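Local coordinates for protein PaiA Acetyltransferase (Thermoplasma acidophilum, PDB 3K9U) that transfers an acetyl group from acetyl-CoA to polyamines, protecting against their toxicity, and may take part in negative control of sporulation, at residues N52-V55 with R56-N60. Sequence-based numbering, arbitrary orientation.
Sequences NEIV and RSQSN
Asn52 to Val55 meet Arg56 to Ser59 locally, along the last turns of helix 47-59, which packs on the mixed sheet of this GNAT-fold acetyltransferase just before strand 63-70. Two ordinary helical bonds join them: Arg56 N to Asn52 O (2.9 Å) and Ser57 N to Glu53 O. At the next residue the bond spans three residues instead of four: Gln58 N to Val55 O, 3.1 Å, the donor reaching it from above the carbonyl plane rather than on a lone pair. The Ile54 carbonyl accepts the Ser57 hydroxyl, OG to O 2.7 Å. With chi1 at 87°, OG sits between its own backbone N and carbonyl carbon and turns back onto the preceding turn. Ser59 OG adds a weak bond to Val55 O at 3.4 Å.

On the flank, the Arg56 side chain passes slantwise across that of Asn52, its CD 3.9 Å from Asn52 ND2, with amide and guanidinium planes 37° apart. A bend at chi3 brings NH1 to 4.2 Å from Glu53 CG, which lies at the guanidinium edge. The opposite charges stay apart, Glu53 OE2 5.6 Å from Arg56 NH1, and Glu53 OE1 forms a salt bridge with Arg91 instead. Gln58 lies beside Ile54, OE1 4.0 Å from CG2, while its NE2 bonds to Leu8 O. Ile54 and Ser57 face Phe65 of strand 63-70. The buried serine hydroxyl thus finds its acceptor within the helix, whereas Glu53 and Gln58 spend their polar ends tying the helix to strand 86-94 and to the residue following strand 3-7.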
loop_
_atom_site.group_PDB
_atom_site.type_symbol
_atom_site.label_atom_id
_atom_site.label_comp_id
_atom_site.label_asym_id
_atom_site.label_seq_id
_atom_site.Cartn_x
_atom_site.Cartn_y
_atom_site.Cartn_z
ATOM N N ASN A 52 16.029 5.725 24.867
ATOM C CA ASN A 52 17.350 6.336 24.901
ATOM C C ASN A 52 17.597 7.099 23.612
ATOM O O ASN A 52 18.104 8.228 23.656
ATOM C CB ASN A 52 18.438 5.282 25.132
ATOM C CG ASN A 52 19.822 5.882 25.324
ATOM O OD1 ASN A 52 20.031 6.775 26.160
ATOM N ND2 ASN A 52 20.792 5.365 24.574
ATOM N N GLU A 53 17.203 6.514 22.474
ATOM C CA GLU A 53 17.415 7.185 21.177
ATOM C C GLU A 53 16.564 8.434 21.037
ATOM O O GLU A 53 17.037 9.456 20.554
ATOM C CB GLU A 53 17.135 6.256 19.999
ATOM C CG GLU A 53 18.204 5.164 19.797
ATOM C CD GLU A 53 17.692 4.016 18.899
ATOM O OE1 GLU A 53 16.475 3.946 18.650
ATOM O OE2 GLU A 53 18.486 3.182 18.452
ATOM N N ILE A 54 15.304 8.334 21.473
ATOM C CA ILE A 54 14.404 9.477 21.470
ATOM C C ILE A 54 14.975 10.589 22.348
ATOM O O ILE A 54 14.975 11.745 21.913
ATOM C CB ILE A 54 12.973 9.067 21.928
ATOM C CG1 ILE A 54 12.308 8.140 20.891
ATOM C CG2 ILE A 54 12.084 10.279 22.189
ATOM C CD1 ILE A 54 10.918 7.592 21.344
ATOM N N VAL A 55 15.473 10.266 23.556
ATOM C CA VAL A 55 16.009 11.308 24.448
ATOM C C VAL A 55 17.260 11.958 23.872
ATOM O O VAL A 55 17.400 13.176 23.935
ATOM C CB VAL A 55 16.282 10.823 25.904
ATOM C CG1 VAL A 55 16.927 11.969 26.790
ATOM C CG2 VAL A 55 14.988 10.326 26.537
ATOM N N ARG A 56 18.146 11.147 23.296
ATOM C CA ARG A 56 19.343 11.653 22.607
ATOM C C ARG A 56 18.961 12.634 21.512
ATOM O O ARG A 56 19.557 13.713 21.404
ATOM C CB ARG A 56 20.160 10.503 21.975
ATOM C CG ARG A 56 21.050 9.773 22.989
ATOM C CD ARG A 56 21.707 8.525 22.401
ATOM N NE ARG A 56 22.659 8.859 21.337
ATOM C CZ ARG A 56 22.544 8.523 20.043
ATOM N NH1 ARG A 56 21.514 7.800 19.567
ATOM N NH2 ARG A 56 23.502 8.917 19.193
ATOM N N SER A 57 17.961 12.248 20.715
ATOM C CA SER A 57 17.509 13.065 19.599
ATOM C C SER A 57 16.970 14.429 20.040
ATOM O O SER A 57 16.846 15.335 19.236
ATOM C CB SER A 57 16.426 12.327 18.808
ATOM O OG SER A 57 15.135 12.558 19.357
ATOM N N GLN A 58 16.659 14.572 21.323
ATOM C CA GLN A 58 16.011 15.760 21.831
ATOM C C GLN A 58 17.026 16.861 22.084
ATOM O O GLN A 58 16.732 18.033 21.878
ATOM C CB GLN A 58 15.302 15.444 23.147
ATOM C CG GLN A 58 13.901 15.991 23.243
ATOM C CD GLN A 58 12.868 14.975 22.849
ATOM O OE1 GLN A 58 12.609 14.022 23.591
ATOM N NE2 GLN A 58 12.248 15.176 21.697
ATOM N N SER A 59 18.210 16.483 22.555
ATOM C CA SER A 59 19.202 17.451 22.993
ATOM C C SER A 59 20.283 17.645 21.926
ATOM O O SER A 59 21.177 18.487 22.072
ATOM C CB SER A 59 19.837 16.968 24.306
ATOM O OG SER A 59 19.014 15.979 24.947
ATOM N N ASN A 60 20.212 16.863 20.861
ATOM C CA ASN A 60 21.305 16.805 19.894
ATOM C C ASN A 60 20.827 17.257 18.526
ATOM O O ASN A 60 20.065 16.557 17.844
ATOM C CB ASN A 60 21.894 15.396 19.827
ATOM C CG ASN A 60 23.248 15.367 19.167
ATOM O OD1 ASN A 60 23.568 16.193 18.291
ATOM N ND2 ASN A 60 24.069 14.424 19.594
#